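Local coordinates for Ro sixty-related protein, RSR (Deinococcus radiodurans, PDB 2NVO) that binds several small RNAs that accumulate during recovery from ultraviolet irradiation and contributes to the resistance of the bacterium to it, at residues A[82-87]-A[107-112]. Numbering follows the deposited sequence.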
ATOM      1  N   LEU A  82      10.313  14.158 -21.007  1.00 35.33           N
ATOM      2  CA  LEU A  82       9.998  12.741 -20.919  1.00 36.29           C
ATOM      3  C   LEU A  82       9.875  12.331 -19.449  1.00 32.26           C
ATOM      4  O   LEU A  82       9.038  11.501 -19.101  1.00 31.58           O
ATOM      5  CB  LEU A  82      11.013  11.880 -21.684  1.00 36.40           C
ATOM      6  CG  LEU A  82      11.971  10.933 -20.961  1.00 38.89           C
ATOM      7  CD1 LEU A  82      12.079   9.628 -21.711  1.00 38.26           C
ATOM      8  CD2 LEU A  82      13.339  11.555 -20.788  1.00 38.94           C
ATOM      9  N   ALA A  83      10.698  12.932 -18.593  1.00 34.54           N
ATOM     10  CA  ALA A  83      10.575  12.734 -17.153  1.00 32.66           C
ATOM     11  C   ALA A  83       9.125  12.967 -16.757  1.00 29.51           C
ATOM     12  O   ALA A  83       8.542  12.194 -16.006  1.00 27.16           O
ATOM     13  CB  ALA A  83      11.492  13.687 -16.403  1.00 29.51           C
ATOM     14  N   LEU A  84       8.539  14.027 -17.306  1.00 32.04           N
ATOM     15  CA  LEU A  84       7.168  14.410 -16.999  1.00 28.34           C
ATOM     16  C   LEU A  84       6.152  13.445 -17.614  1.00 31.27           C
ATOM     17  O   LEU A  84       5.149  13.110 -16.985  1.00 27.28           O
ATOM     18  CB  LEU A  84       6.903  15.816 -17.522  1.00 31.63           C
ATOM     19  CG  LEU A  84       6.077  16.795 -16.687  1.00 31.29           C
ATOM     20  CD1 LEU A  84       5.342  17.764 -17.609  1.00 31.45           C
ATOM     21  CD2 LEU A  84       5.096  16.087 -15.775  1.00 27.60           C
ATOM     22  N   ARG A  85       6.393  13.022 -18.852  1.00 30.84           N
ATOM     23  CA  ARG A  85       5.478  12.099 -19.512  1.00 32.55           C
ATOM     24  C   ARG A  85       5.478  10.745 -18.800  1.00 29.26           C
ATOM     25  O   ARG A  85       4.422  10.163 -18.558  1.00 29.94           O
ATOM     26  CB  ARG A  85       5.835  11.934 -20.994  1.00 35.42           C
ATOM     27  CG  ARG A  85       5.328  10.638 -21.623  1.00 38.39           C
ATOM     28  CD  ARG A  85       5.613  10.586 -23.127  1.00 39.40           C
ATOM     29  NE  ARG A  85       6.950  11.075 -23.455  1.00 38.45           N
ATOM     30  CZ  ARG A  85       8.019  10.299 -23.606  1.00 41.11           C
ATOM     31  NH1 ARG A  85       7.915   8.983 -23.461  1.00 44.90           N
ATOM     32  NH2 ARG A  85       9.196  10.840 -23.901  1.00 41.96           N
ATOM     33  N   VAL A  86       6.671  10.260 -18.470  1.00 29.69           N
ATOM     34  CA  VAL A  86       6.835   9.026 -17.708  1.00 28.65           C
ATOM     35  C   VAL A  86       6.084   9.126 -16.374  1.00 29.18           C
ATOM     36  O   VAL A  86       5.354   8.215 -15.981  1.00 30.06           O
ATOM     37  CB  VAL A  86       8.337   8.722 -17.465  1.00 31.10           C
ATOM     38  CG1 VAL A  86       8.511   7.475 -16.613  1.00 30.33           C
ATOM     39  CG2 VAL A  86       9.075   8.570 -18.789  1.00 33.06           C
ATOM     40  N   THR A  87       6.244  10.255 -15.694  1.00 26.26           N
ATOM     41  CA  THR A  87       5.613  10.466 -14.396  1.00 25.29           C
ATOM     42  C   THR A  87       4.093  10.461 -14.475  1.00 26.59           C
ATOM     43  O   THR A  87       3.432   9.862 -13.632  1.00 24.61           O
ATOM     44  CB  THR A  87       6.129  11.755 -13.715  1.00 19.00           C
ATOM     45  OG1 THR A  87       7.512  11.597 -13.427  1.00 21.45           O
ATOM     46  CG2 THR A  87       5.397  12.029 -12.414  1.00 22.33           C
ATOM     47  N   ALA A 107       8.146  17.806  -8.409  1.00 18.93           N
ATOM     48  CA  ALA A 107       8.790  18.967  -7.823  1.00 20.01           C
ATOM     49  C   ALA A 107      10.083  19.310  -8.546  1.00 22.83           C
ATOM     50  O   ALA A 107      10.327  20.479  -8.848  1.00 25.55           O
ATOM     51  CB  ALA A 107       9.046  18.758  -6.330  1.00 18.94           C
ATOM     52  N   LEU A 108      10.914  18.306  -8.819  1.00 18.99           N
ATOM     53  CA  LEU A 108      12.210  18.538  -9.461  1.00 21.70           C
ATOM     54  C   LEU A 108      12.043  19.197 -10.828  1.00 24.60           C
ATOM     55  O   LEU A 108      12.728  20.166 -11.152  1.00 26.18           O
ATOM     56  CB  LEU A 108      13.005  17.233  -9.619  1.00 24.60           C
ATOM     57  CG  LEU A 108      13.606  16.571  -8.381  1.00 23.33           C
ATOM     58  CD1 LEU A 108      14.048  15.137  -8.694  1.00 22.64           C
ATOM     59  CD2 LEU A 108      14.774  17.394  -7.849  1.00 25.93           C
ATOM     60  N   ILE A 109      11.144  18.647 -11.633  1.00 23.86           N
ATOM     61  CA  ILE A 109      10.850  19.212 -12.939  1.00 25.29           C
ATOM     62  C   ILE A 109      10.303  20.636 -12.788  1.00 26.57           C
ATOM     63  O   ILE A 109      10.858  21.591 -13.335  1.00 32.28           O
ATOM     64  CB  ILE A 109       9.838  18.345 -13.706  1.00 25.07           C
ATOM     65  CG1 ILE A 109      10.343  16.905 -13.838  1.00 23.41           C
ATOM     66  CG2 ILE A 109       9.556  18.952 -15.085  1.00 29.56           C
ATOM     67  CD1 ILE A 109       9.303  15.952 -14.426  1.00 26.21           C
ATOM     68  N   ALA A 110       9.231  20.771 -12.018  1.00 23.37           N
ATOM     69  CA  ALA A 110       8.571  22.053 -11.822  1.00 26.50           C
ATOM     70  C   ALA A 110       9.528  23.131 -11.329  1.00 29.50           C
ATOM     71  O   ALA A 110       9.421  24.289 -11.738  1.00 29.71           O
ATOM     72  CB  ALA A 110       7.390  21.910 -10.860  1.00 21.29           C
ATOM     73  N   LYS A 111      10.463  22.752 -10.463  1.00 24.05           N
ATOM     74  CA  LYS A 111      11.315  23.735  -9.801  1.00 27.52           C
ATOM     75  C   LYS A 111      12.665  23.934 -10.471  1.00 31.56           C
ATOM     76  O   LYS A 111      13.237  25.011 -10.381  1.00 33.72           O
ATOM     77  CB  LYS A 111      11.538  23.376  -8.329  1.00 24.28           C
ATOM     78  CG  LYS A 111      10.276  23.322  -7.483  1.00 24.78           C
ATOM     79  CD  LYS A 111       9.629  24.681  -7.308  1.00 24.43           C
ATOM     80  CE  LYS A 111      10.544  25.653  -6.577  1.00 26.55           C
ATOM     81  NZ  LYS A 111       9.802  26.829  -6.034  1.00 26.37           N
ATOM     82  N   THR A 112      13.187  22.906 -11.130  1.00 29.62           N
ATOM     83  CA  THR A 112      14.562  22.976 -11.615  1.00 31.37           C
ATOM     84  C   THR A 112      14.790  22.564 -13.072  1.00 34.26           C
ATOM     85  O   THR A 112      15.933  22.530 -13.531  1.00 33.29           O
ATOM     86  CB  THR A 112      15.528  22.179 -10.709  1.00 32.81           C
ATOM     87  OG1 THR A 112      15.380  20.775 -10.953  1.00 29.69           O
ATOM     88  CG2 THR A 112      15.265  22.488  -9.239  1.00 30.59           C
TER
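Ile109 reaches across from helix 100-112 and sets the end of its longer branch on the backbone of Leu84 in helix 80-93, beside the methyl of Ala83. The apolar contact is the work of one methyl: Ile109 CD1 lies 3.7 Å from Ala83 CB and 3.9 Å from Leu84 CB, and it comes to 3.5 Å from Leu84 N and 3.7 Å from Leu84 CA, resting on main-chain atoms as well as side chains. CG1 of Ile109 stands anti to the carbonyl carbon (chi1 -56°), and an anti chi2 of 172° carries CD1 outward. The methyl of Ala83 flanks CD1 where it meets the helix surface, while the Leu84 side chain crosses that of Ile109 at a slant. The backbones come closest at Leu84 and Ile109, whose CA atoms are 7.3 Å apart.

Hydrogen bonding stays within each helix. Thr87 OG1 donates to Ala83 O at 2.8 Å, and Thr112 OG1 to Leu108 O at 2.7 Å; each carbonyl also accepts the backbone N-H of the same threonine, which arrives from the other face of its plane. Both hydroxyls are thereby turned back onto the preceding turn.

Helix 116-129 packs beside the pair, with Ala121 against Leu84 and Ala122 against Ile109, and Leu48 of helix 40-50 meets Thr87. The contact joins consecutive helices of the horseshoe-shaped TROVE domain, built of HEAT-like repeats. With one methyl and no polar bond between the segments, it rests on van der Waals packing and burial and carries little directional preference of its own.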